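Local structure of chitinase (Paenibacillus sp. FPU-7, 5GZT) at residues 434-439 with 451-456; 471-476 with 521-526; 914-919 with 956-961; 936-941 with 962-967. The protein probably hydrolyses internal beta-1,4 linkages of chitin and chitodextrins at random, as an endo-acting chitinase with two family 18 glycosyl hydrolase regions. One frame throughout, in Å; residues are numbered along the deposited sequence.

Contact 1: 434-439 with 451-456; sequences KLLREK and YELAIA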
# COMPACT_ATOMS: atom_id res chain seq x y z
N LYS B 434 1.32 10.89 -20.42
CA LYS B 434 1.22 12.38 -20.48
C LYS B 434 -0.23 12.86 -20.53
O LYS B 434 -0.73 13.67 -19.69
CB LYS B 434 1.98 12.82 -21.72
CG LYS B 434 2.05 14.32 -21.93
CD LYS B 434 3.00 14.59 -23.09
CE LYS B 434 3.26 16.08 -23.29
NZ LYS B 434 1.99 16.80 -23.54
N LEU B 435 -0.95 12.31 -21.51
CA LEU B 435 -2.33 12.67 -21.69
C LEU B 435 -3.14 12.49 -20.43
O LEU B 435 -3.87 13.39 -20.01
CB LEU B 435 -2.94 11.90 -22.85
CG LEU B 435 -4.39 12.26 -23.22
CD1 LEU B 435 -4.61 13.77 -23.45
CD2 LEU B 435 -4.74 11.45 -24.46
N LEU B 436 -2.99 11.34 -19.79
CA LEU B 436 -3.85 11.00 -18.64
C LEU B 436 -3.57 11.94 -17.50
O LEU B 436 -4.47 12.34 -16.69
CB LEU B 436 -3.55 9.53 -18.18
CG LEU B 436 -4.12 8.43 -19.05
CD1 LEU B 436 -3.32 7.15 -18.85
CD2 LEU B 436 -5.58 8.25 -18.72
N ARG B 437 -2.28 12.18 -17.33
CA ARG B 437 -1.87 13.15 -16.30
C ARG B 437 -2.55 14.54 -16.62
O ARG B 437 -3.18 15.18 -15.74
CB ARG B 437 -0.35 13.28 -16.29
CG ARG B 437 0.30 13.81 -15.02
CD ARG B 437 -0.63 14.32 -13.96
NE ARG B 437 -0.78 13.45 -12.84
CZ ARG B 437 -1.81 13.40 -11.99
NH1 ARG B 437 -2.91 14.12 -12.13
NH2 ARG B 437 -1.75 12.53 -11.00
N GLU B 438 -2.44 14.97 -17.87
CA GLU B 438 -3.11 16.25 -18.31
C GLU B 438 -4.59 16.24 -17.94
O GLU B 438 -5.07 17.13 -17.17
CB GLU B 438 -2.91 16.46 -19.79
CG GLU B 438 -1.47 16.81 -20.06
CD GLU B 438 -1.05 16.73 -21.51
OE1 GLU B 438 -1.83 16.29 -22.39
OE2 GLU B 438 0.12 17.09 -21.76
N LYS B 439 -5.29 15.19 -18.38
CA LYS B 439 -6.72 15.16 -18.15
C LYS B 439 -7.09 15.12 -16.68
O LYS B 439 -8.17 15.65 -16.26
CB LYS B 439 -7.34 13.98 -18.88
CG LYS B 439 -7.10 14.01 -20.39
CD LYS B 439 -8.20 13.24 -21.08
CE LYS B 439 -8.04 13.26 -22.59
NZ LYS B 439 -8.69 14.47 -23.17
N TYR B 451 -5.75 13.43 -7.96
CA TYR B 451 -5.86 12.06 -8.54
C TYR B 451 -4.46 11.51 -8.81
O TYR B 451 -3.62 12.20 -9.40
CB TYR B 451 -6.67 12.01 -9.88
CG TYR B 451 -8.05 12.66 -9.74
CD1 TYR B 451 -8.94 12.21 -8.77
CD2 TYR B 451 -8.43 13.78 -10.54
CE1 TYR B 451 -10.18 12.82 -8.59
CE2 TYR B 451 -9.69 14.42 -10.37
CZ TYR B 451 -10.55 13.94 -9.39
OH TYR B 451 -11.79 14.47 -9.16
N GLU B 452 -4.25 10.24 -8.43
CA GLU B 452 -2.98 9.54 -8.66
C GLU B 452 -2.93 8.91 -10.04
O GLU B 452 -3.92 8.48 -10.57
CB GLU B 452 -2.79 8.43 -7.61
CG GLU B 452 -2.49 8.86 -6.19
CD GLU B 452 -1.94 7.70 -5.30
OE1 GLU B 452 -2.20 6.52 -5.65
OE2 GLU B 452 -1.27 7.94 -4.25
N LEU B 453 -1.75 8.88 -10.62
CA LEU B 453 -1.49 8.10 -11.80
C LEU B 453 -0.26 7.24 -11.55
O LEU B 453 0.79 7.74 -11.09
CB LEU B 453 -1.21 8.97 -13.00
CG LEU B 453 -1.02 8.23 -14.30
CD1 LEU B 453 -2.32 7.56 -14.78
CD2 LEU B 453 -0.52 9.18 -15.35
N ALA B 454 -0.36 5.94 -11.85
CA ALA B 454 0.69 4.96 -11.51
C ALA B 454 0.71 3.88 -12.53
O ALA B 454 -0.25 3.74 -13.31
CB ALA B 454 0.48 4.40 -10.09
N ILE B 455 1.81 3.16 -12.60
CA ILE B 455 1.89 1.97 -13.40
C ILE B 455 2.43 0.80 -12.60
O ILE B 455 3.09 1.00 -11.57
CB ILE B 455 2.77 2.15 -14.65
CG1 ILE B 455 4.26 2.33 -14.31
CG2 ILE B 455 2.21 3.30 -15.48
CD1 ILE B 455 5.17 2.29 -15.52
N ALA B 456 2.16 -0.40 -13.10
CA ALA B 456 2.95 -1.61 -12.78
C ALA B 456 3.96 -1.88 -13.87
O ALA B 456 3.63 -1.88 -15.06
CB ALA B 456 2.07 -2.84 -12.56
O HOH W 1 -5.14 15.45 -9.83
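Arg437 and Leu453 meet where helix 425-447 turns back onto strand 452-457, a helix-to-strand return of a family 18 TIM barrel, with the helix packed outside the barrel wall. Helix and strand segments run nearly antiparallel, 163° between their directions, with axes 9.3 Å apart. The guanidinium of Arg437 does the polar work: NH2 donates a nearly straight hydrogen bond (173°) to Tyr451 O, which lies at its edge near its plane. The modelled separation of NH2 and Tyr451 O, 2.5 Å, is very short, and its exact value is doubtful. To get there the arginine bends at chi2 (-7°) and chi3, which brings its end nearer to the residues that lead into the strand than the direction of its first bond would suggest. The rest is van der Waals packing, with Leu453 CD1 4.1 Å from Leu436 CB and its other methyl, CD2, 4.0 Å from Arg437 N on the helix backbone.

In the second shell, Asp441 one helical turn on makes a salt bridge with Arg437 NH1, while Asp477 accepts from Leu453 N and forms a weak, long ion pair with NH2. A leucine in place of Arg437 would probably leave Tyr451 O without the guanidinium donor and remove the charge that pairs with Asp441. Further out, Leu436 and Leu453 both touch Ile404 of the adjoining strand 403-407, and Tyr451 OH bonds to Thr447 near the helix end. Just before the strand, a water accepts from Tyr451 N at 2.8 Å and, weakly, from Arg437 NH1.

Contact 2: 471-476 with 521-526; sequences KITPYL and GVPAEK. With FMT (formic acid), chain G.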
# COMPACT_ATOMS: atom_id res chain seq x y z
N LYS B 471 11.58 9.72 -19.08
CA LYS B 471 10.42 10.44 -19.64
C LYS B 471 9.10 10.23 -18.96
O LYS B 471 8.39 11.20 -18.74
CB LYS B 471 10.30 10.20 -21.13
CG LYS B 471 11.51 10.76 -21.88
CD LYS B 471 11.30 10.78 -23.39
CE LYS B 471 12.57 10.37 -24.11
NZ LYS B 471 12.45 10.77 -25.54
N ILE B 472 8.74 9.00 -18.57
CA ILE B 472 7.39 8.79 -17.98
C ILE B 472 7.33 9.14 -16.53
O ILE B 472 6.27 9.45 -15.99
CB ILE B 472 6.89 7.34 -18.16
CG1 ILE B 472 7.72 6.31 -17.38
CG2 ILE B 472 6.85 6.98 -19.63
CD1 ILE B 472 7.58 4.87 -17.89
N THR B 473 8.46 9.12 -15.85
CA THR B 473 8.43 9.26 -14.38
C THR B 473 7.82 10.54 -13.90
O THR B 473 7.11 10.54 -12.88
CB THR B 473 9.85 9.02 -13.77
OG1 THR B 473 10.21 7.64 -13.94
CG2 THR B 473 9.86 9.24 -12.33
N PRO B 474 8.07 11.68 -14.62
CA PRO B 474 7.37 12.89 -14.17
C PRO B 474 5.86 12.84 -14.22
O PRO B 474 5.19 13.50 -13.43
CB PRO B 474 7.91 13.98 -15.11
CG PRO B 474 9.27 13.53 -15.42
CD PRO B 474 9.17 12.01 -15.53
N TYR B 475 5.28 12.01 -15.07
CA TYR B 475 3.83 11.87 -15.02
C TYR B 475 3.24 10.97 -13.91
O TYR B 475 2.02 11.03 -13.67
CB TYR B 475 3.37 11.36 -16.37
CG TYR B 475 3.91 12.15 -17.51
CD1 TYR B 475 3.78 13.55 -17.56
CD2 TYR B 475 4.57 11.50 -18.58
CE1 TYR B 475 4.30 14.27 -18.64
CE2 TYR B 475 5.10 12.21 -19.65
CZ TYR B 475 4.96 13.58 -19.69
OH TYR B 475 5.49 14.22 -20.80
N LEU B 476 4.09 10.19 -13.21
CA LEU B 476 3.64 9.10 -12.30
C LEU B 476 3.81 9.42 -10.83
O LEU B 476 4.84 9.86 -10.46
CB LEU B 476 4.42 7.82 -12.66
CG LEU B 476 4.30 7.41 -14.13
CD1 LEU B 476 5.21 6.26 -14.49
CD2 LEU B 476 2.88 7.08 -14.53
N GLY B 521 17.66 6.35 -13.45
CA GLY B 521 17.14 7.65 -13.10
C GLY B 521 15.87 7.67 -12.33
O GLY B 521 15.46 8.75 -11.92
N VAL B 522 15.20 6.52 -12.10
CA VAL B 522 13.94 6.63 -11.37
C VAL B 522 14.27 6.90 -9.90
O VAL B 522 15.12 6.23 -9.34
CB VAL B 522 13.05 5.39 -11.54
CG1 VAL B 522 11.72 5.59 -10.87
CG2 VAL B 522 12.95 5.00 -13.03
N PRO B 523 13.61 7.90 -9.27
CA PRO B 523 13.85 8.17 -7.89
C PRO B 523 13.33 7.09 -6.90
O PRO B 523 12.21 6.64 -7.07
CB PRO B 523 13.01 9.45 -7.62
CG PRO B 523 12.74 10.02 -8.97
CD PRO B 523 12.68 8.86 -9.86
N ALA B 524 14.05 6.89 -5.81
CA ALA B 524 13.68 5.89 -4.77
C ALA B 524 12.25 6.10 -4.30
O ALA B 524 11.44 5.15 -4.32
CB ALA B 524 14.67 5.91 -3.58
N GLU B 525 11.97 7.37 -3.95
CA GLU B 525 10.69 8.00 -3.65
C GLU B 525 9.46 7.46 -4.44
O GLU B 525 8.32 7.56 -4.00
CB GLU B 525 10.82 9.52 -3.97
CG GLU B 525 9.95 10.41 -3.11
CD GLU B 525 10.51 11.82 -3.00
OE1 GLU B 525 10.46 12.44 -1.89
OE2 GLU B 525 11.00 12.27 -4.05
N LYS B 526 9.72 7.04 -5.65
CA LYS B 526 8.66 6.68 -6.58
C LYS B 526 8.71 5.15 -6.89
O LYS B 526 8.11 4.69 -7.92
CB LYS B 526 8.82 7.50 -7.88
CG LYS B 526 8.42 8.96 -7.76
CD LYS B 526 8.37 9.69 -9.10
CE LYS B 526 7.50 10.97 -8.95
NZ LYS B 526 7.33 11.60 -10.28
C FMT G . 4.45 13.66 -10.07
O1 FMT G . 3.98 13.75 -11.22
O2 FMT G . 5.75 13.85 -9.76
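Lys526 sets CG anti to its carbonyl carbon (chi1 -74°) and runs extended, carrying NZ to the carbonyls of Thr473 and Leu476. In Thr473, chi1 of -67° puts OG1 beside the backbone N and leaves CG2 anti to it; this methyl CG2 meets Lys526 CD at 3.6 Å and Pro523 CD at 3.8 Å. The contact joins the turn after helix 469-472 to the loop that follows helix 510-519 in the family 18 TIM barrel, where Gly521 is C-prime of the Schellman motif ending that helix. The ammonium NZ donates twice across it: nearly head-on to Leu476 O (161° at the oxygen) over 3.0 Å, and from above the carbonyl plane to Thr473 O, 2.8 Å away. Leu476 N reaches Thr473 O from the opposite face. Lys526 NZ also donates to O2 of a formic acid, probably from the crystallisation liquor. A methionine here would probably cost Leu476 O its ammonium donor and leave Thr473 O with Leu476 N alone among the donors described. Thr473 OG1, bonded to Leu469 O, rests against the Val522 methyls. Leu476 packs on Leu433 of helix 425-447; Thr473 and Val522 share Ile479 of strand 478-481, and Lys526 leads into strand 527-532.

Contact 3: 914-919 with 956-961; sequences NFTALL and DKIHQY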
# COMPACT_ATOMS: atom_id res chain seq x y z
N ASN B 914 -7.76 -0.08 45.19
CA ASN B 914 -8.46 -0.56 46.35
C ASN B 914 -9.09 -1.98 46.11
O ASN B 914 -9.27 -2.72 47.06
CB ASN B 914 -9.55 0.39 46.73
CG ASN B 914 -9.03 1.74 47.26
OD1 ASN B 914 -7.88 1.89 47.61
ND2 ASN B 914 -9.90 2.71 47.34
N PHE B 915 -9.50 -2.26 44.87
CA PHE B 915 -9.96 -3.59 44.51
C PHE B 915 -8.88 -4.62 44.76
O PHE B 915 -9.13 -5.68 45.35
CB PHE B 915 -10.47 -3.60 43.08
CG PHE B 915 -11.17 -4.89 42.65
CD1 PHE B 915 -11.99 -5.60 43.51
CD2 PHE B 915 -11.01 -5.38 41.35
CE1 PHE B 915 -12.65 -6.72 43.08
CE2 PHE B 915 -11.63 -6.53 40.95
CZ PHE B 915 -12.48 -7.20 41.81
N THR B 916 -7.66 -4.27 44.40
CA THR B 916 -6.50 -5.13 44.61
C THR B 916 -6.34 -5.33 46.14
O THR B 916 -6.09 -6.46 46.64
CB THR B 916 -5.27 -4.47 44.00
OG1 THR B 916 -5.51 -4.33 42.60
CG2 THR B 916 -3.98 -5.28 44.32
N ALA B 917 -6.45 -4.25 46.91
CA ALA B 917 -6.27 -4.38 48.40
C ALA B 917 -7.40 -5.15 49.01
O ALA B 917 -7.18 -5.95 49.95
CB ALA B 917 -6.09 -2.96 49.06
N LEU B 918 -8.59 -5.02 48.44
CA LEU B 918 -9.77 -5.78 48.89
C LEU B 918 -9.59 -7.30 48.70
O LEU B 918 -9.82 -8.07 49.61
CB LEU B 918 -11.02 -5.28 48.20
CG LEU B 918 -12.30 -5.93 48.72
CD1 LEU B 918 -12.71 -5.42 50.07
CD2 LEU B 918 -13.43 -5.62 47.78
N LEU B 919 -9.17 -7.69 47.52
CA LEU B 919 -8.90 -9.10 47.18
C LEU B 919 -7.79 -9.63 47.99
O LEU B 919 -7.86 -10.76 48.50
CB LEU B 919 -8.64 -9.25 45.68
CG LEU B 919 -9.89 -8.97 44.85
CD1 LEU B 919 -9.58 -8.95 43.37
CD2 LEU B 919 -11.02 -9.94 45.15
N ASP B 956 -2.87 -7.97 36.42
CA ASP B 956 -1.64 -8.71 36.74
C ASP B 956 -1.35 -8.71 38.23
O ASP B 956 -0.60 -9.59 38.66
CB ASP B 956 -0.43 -8.21 35.93
CG ASP B 956 0.66 -9.24 35.82
OD1 ASP B 956 0.52 -10.49 36.00
OD2 ASP B 956 1.75 -8.78 35.58
N LYS B 957 -1.98 -7.85 39.07
CA LYS B 957 -1.65 -7.90 40.48
C LYS B 957 -2.69 -8.72 41.25
O LYS B 957 -2.41 -9.05 42.39
CB LYS B 957 -1.60 -6.50 41.13
CG LYS B 957 -0.51 -5.56 40.53
CD LYS B 957 -0.60 -4.17 41.12
CE LYS B 957 0.37 -3.21 40.44
NZ LYS B 957 0.20 -1.82 41.03
N ILE B 958 -3.85 -9.00 40.66
CA ILE B 958 -4.90 -9.63 41.47
C ILE B 958 -5.00 -11.15 41.34
O ILE B 958 -5.54 -11.80 42.25
CB ILE B 958 -6.22 -9.01 41.29
CG1 ILE B 958 -6.73 -9.19 39.90
CG2 ILE B 958 -6.20 -7.52 41.67
CD1 ILE B 958 -8.13 -8.66 39.78
N HIS B 959 -4.50 -11.71 40.21
CA HIS B 959 -4.62 -13.13 39.94
C HIS B 959 -4.06 -13.99 40.95
O HIS B 959 -4.66 -15.05 41.24
CB HIS B 959 -4.21 -13.58 38.49
CG HIS B 959 -2.78 -13.39 38.19
ND1 HIS B 959 -1.80 -14.27 38.60
CD2 HIS B 959 -2.15 -12.41 37.50
CE1 HIS B 959 -0.62 -13.80 38.23
NE2 HIS B 959 -0.82 -12.69 37.52
N GLN B 960 -3.01 -13.53 41.61
CA GLN B 960 -2.43 -14.29 42.70
C GLN B 960 -3.38 -14.61 43.89
O GLN B 960 -3.14 -15.56 44.52
CB GLN B 960 -1.20 -13.58 43.33
CG GLN B 960 -1.56 -12.23 43.94
CD GLN B 960 -0.29 -11.43 44.41
OE1 GLN B 960 0.01 -10.36 43.92
NE2 GLN B 960 0.41 -11.97 45.30
N TYR B 961 -4.37 -13.78 44.14
CA TYR B 961 -5.32 -13.97 45.26
C TYR B 961 -6.51 -14.87 44.88
O TYR B 961 -7.30 -15.15 45.76
CB TYR B 961 -5.85 -12.56 45.61
CG TYR B 961 -4.70 -11.61 46.00
CD1 TYR B 961 -3.75 -11.95 46.95
CD2 TYR B 961 -4.57 -10.37 45.39
CE1 TYR B 961 -2.71 -11.08 47.30
CE2 TYR B 961 -3.49 -9.48 45.71
CZ TYR B 961 -2.60 -9.85 46.66
OH TYR B 961 -1.58 -8.98 46.98
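Ile958 lays its CG2 methyl against Thr916, 3.4 Å from OG1 and 3.8 Å from CA, so that the branched side chain of the short helix 955-958 overlaps a small residue of helix 911-933. The contact illustrates how helices on the outside of a TIM barrel pack through side-chain contacts, with no direct hydrogen bond between the two segments. The small Thr916 probably helps the backbones approach, its CA coming within 5.7 Å of that of Ile958. The isoleucine has CG1 between its backbone N and carbonyl carbon (chi1 65°), which carries the longer branch toward Leu919 and Phe915: CD1 reaches Leu919 CD1 at 3.9 Å and Phe915 CE2 at 4.3 Å. Leu919 CD1 lies in turn over one face of the Phe915 ring, offset toward its rim, so three side chains close one apolar patch. A turn further along, Tyr961 lies by the end of the helix segment, its CD2 4.2 Å from Leu919 CB and its CB 4.0 Å from Leu919 O. At the other margin Lys957 CB touches Thr916 CG2.

The polar ends of Thr916 and Lys957 converge on Glu954, which accepts from Thr916 OG1 and makes a salt bridge with Lys957 NZ. Inward, Phe915, Leu919 and Ile958 all rest on Ile941 of strand 938-943, and the Phe915 ring also meets Trp894; Tyr961 touches Lys920 and Arg923 further along helix 911-933.

Contact 4: 936-941 with 962-967; sequences YYELAI and LDYMSV. With PO4 (phosphate ion), chain D.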
# COMPACT_ATOMS: atom_id res chain seq x y z
N TYR B 936 -10.28 -25.76 52.53
CA TYR B 936 -9.80 -24.72 51.64
C TYR B 936 -11.03 -23.97 51.20
O TYR B 936 -12.04 -24.61 50.75
CB TYR B 936 -9.09 -25.34 50.42
CG TYR B 936 -8.70 -24.19 49.47
CD1 TYR B 936 -7.58 -23.37 49.78
CD2 TYR B 936 -9.42 -23.95 48.33
CE1 TYR B 936 -7.20 -22.30 48.98
CE2 TYR B 936 -9.05 -22.89 47.45
CZ TYR B 936 -7.97 -22.06 47.81
OH TYR B 936 -7.64 -21.03 47.01
N TYR B 937 -10.96 -22.63 51.26
CA TYR B 937 -12.02 -21.80 50.71
C TYR B 937 -11.53 -21.03 49.47
O TYR B 937 -10.46 -20.44 49.48
CB TYR B 937 -12.51 -20.77 51.75
CG TYR B 937 -13.13 -21.48 52.97
CD1 TYR B 937 -14.46 -21.94 52.93
CD2 TYR B 937 -12.46 -21.56 54.17
CE1 TYR B 937 -15.07 -22.54 54.01
CE2 TYR B 937 -13.07 -22.23 55.29
CZ TYR B 937 -14.39 -22.68 55.20
OH TYR B 937 -15.04 -23.37 56.28
N GLU B 938 -12.35 -21.04 48.41
CA GLU B 938 -12.03 -20.35 47.16
C GLU B 938 -12.37 -18.90 47.28
O GLU B 938 -13.32 -18.52 48.00
CB GLU B 938 -12.85 -20.95 45.97
CG GLU B 938 -12.43 -22.34 45.53
CD GLU B 938 -13.15 -22.80 44.26
OE1 GLU B 938 -14.05 -22.11 43.80
OE2 GLU B 938 -12.72 -23.87 43.70
N LEU B 939 -11.66 -18.11 46.51
CA LEU B 939 -11.99 -16.71 46.23
C LEU B 939 -11.93 -16.50 44.71
O LEU B 939 -10.91 -16.82 44.10
CB LEU B 939 -10.99 -15.79 46.92
CG LEU B 939 -11.16 -14.28 46.71
CD1 LEU B 939 -12.45 -13.84 47.35
CD2 LEU B 939 -10.03 -13.49 47.34
N ALA B 940 -13.00 -15.97 44.10
CA ALA B 940 -13.00 -15.73 42.68
C ALA B 940 -13.66 -14.38 42.45
O ALA B 940 -14.18 -13.81 43.39
CB ALA B 940 -13.79 -16.82 41.99
N ILE B 941 -13.59 -13.88 41.23
CA ILE B 941 -14.40 -12.77 40.81
C ILE B 941 -15.04 -13.09 39.50
O ILE B 941 -14.64 -14.06 38.82
CB ILE B 941 -13.60 -11.50 40.56
CG1 ILE B 941 -12.57 -11.71 39.40
CG2 ILE B 941 -12.82 -11.17 41.80
CD1 ILE B 941 -11.80 -10.38 39.13
N LEU B 962 -6.68 -15.16 43.56
CA LEU B 962 -7.86 -15.72 43.00
C LEU B 962 -7.72 -17.16 42.57
O LEU B 962 -6.68 -17.54 42.03
CB LEU B 962 -8.33 -14.93 41.77
CG LEU B 962 -8.69 -13.45 42.15
CD1 LEU B 962 -9.08 -12.72 40.89
CD2 LEU B 962 -9.78 -13.37 43.16
N ASP B 963 -8.72 -17.99 42.80
CA ASP B 963 -8.74 -19.29 42.19
C ASP B 963 -8.97 -19.19 40.67
O ASP B 963 -8.41 -19.93 39.93
CB ASP B 963 -9.80 -20.16 42.85
CG ASP B 963 -9.40 -20.54 44.25
OD1 ASP B 963 -9.55 -19.70 45.14
OD2 ASP B 963 -8.84 -21.63 44.46
N TYR B 964 -9.79 -18.26 40.23
CA TYR B 964 -10.02 -18.02 38.82
C TYR B 964 -10.80 -16.72 38.73
O TYR B 964 -11.37 -16.23 39.78
CB TYR B 964 -10.80 -19.22 38.13
CG TYR B 964 -11.94 -19.73 39.01
CD1 TYR B 964 -13.18 -19.17 38.94
CD2 TYR B 964 -11.75 -20.69 39.95
CE1 TYR B 964 -14.18 -19.55 39.82
CE2 TYR B 964 -12.78 -21.12 40.76
CZ TYR B 964 -13.98 -20.55 40.71
OH TYR B 964 -15.04 -20.90 41.57
N MET B 965 -10.89 -16.20 37.51
CA MET B 965 -11.78 -15.08 37.10
C MET B 965 -12.81 -15.67 36.17
O MET B 965 -12.40 -16.30 35.19
CB MET B 965 -10.98 -14.02 36.34
CG MET B 965 -9.80 -13.51 37.14
SD MET B 965 -8.95 -12.33 36.10
CE MET B 965 -7.60 -11.94 37.19
N SER B 966 -14.10 -15.51 36.45
CA SER B 966 -15.17 -15.96 35.57
C SER B 966 -15.40 -14.82 34.60
O SER B 966 -15.97 -13.77 35.01
CB SER B 966 -16.43 -16.31 36.37
OG SER B 966 -16.24 -17.48 37.17
N VAL B 967 -14.83 -14.91 33.37
CA VAL B 967 -14.85 -13.78 32.50
C VAL B 967 -16.18 -13.84 31.70
O VAL B 967 -16.57 -14.88 31.09
CB VAL B 967 -13.67 -13.77 31.49
CG1 VAL B 967 -13.61 -12.45 30.68
CG2 VAL B 967 -12.38 -13.97 32.24
P PO4 D . -18.50 -23.76 56.02
O1 PO4 D . -18.76 -22.45 55.26
O2 PO4 D . -18.35 -23.25 57.40
O3 PO4 D . -19.65 -24.62 55.79
O4 PO4 D . -17.17 -24.41 55.59
O HOH W 2 -10.21 -23.89 43.01
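Tyr936 brings its ring edge to the carboxylate of Asp963, with OD2 near the ring plane; the phenol OH donates to the syn lone pair of OD2 at 2.9 Å. Tyr964 likewise turns its edge to Glu938, whose carboxylate stands 80° from the ring, and its OH donates to OE1 over 2.7 Å. At the ring edge of Tyr937, OH donates to O4 of a phosphate, probably from the crystallisation liquor. Tyr964 CG lies between its backbone N and carbonyl carbon (chi1 42°), which also brings CE1 to 3.5 Å from Ala940 CB. The carboxylates of Glu938 and Asp963 are stacked, their planes 27° apart. A water donates to Glu938 OE2 and Asp963 OD2 and so probably eases the closeness of two like charges; His790 also bonds to Glu938 OE2.

Asp963, just ahead of the second strand, bonds to Leu939 of the first. Its N donates to Leu939 O at 2.8 Å while its OD1 accepts from Leu939 N, approached on the anti side and out of the carboxylate plane. Ser966 N to Ile941 O (2.8 Å) belongs to the parallel bridge of Ile941 with Met965, where Ile941 CG1 touches both Met965 CG and Leu962 CD1.

These are adjacent parallel strands of the second TIM barrel. Ile941 and Met965 touch Ile958 of helix 955-958, Leu939 packs on Phe922 of helix 911-933, and Glu938 and Tyr964 meet Leu850 of strand 848-854.

Followed from the N terminus, the chain first closes contact 1, the short return from helix 425-447 to strand 452-457. Contact 2 comes next in series, a longer loop that brings 521-526 back to 471-476. The two touch chiefly through Tyr475, whose O lies against Arg437 CG and Leu453 CD2, so they form one patch of the first barrel. About 62 and 64 Å from contact 1, centre to centre, contacts 3 and 4 lie in the second family 18 region. Here the segments alternate along the chain, and the loops cross: helix 911-933 meets 956-961 outside, while the strands that follow each pair in the barrel wall. Ile958 and Met965 join the two layers.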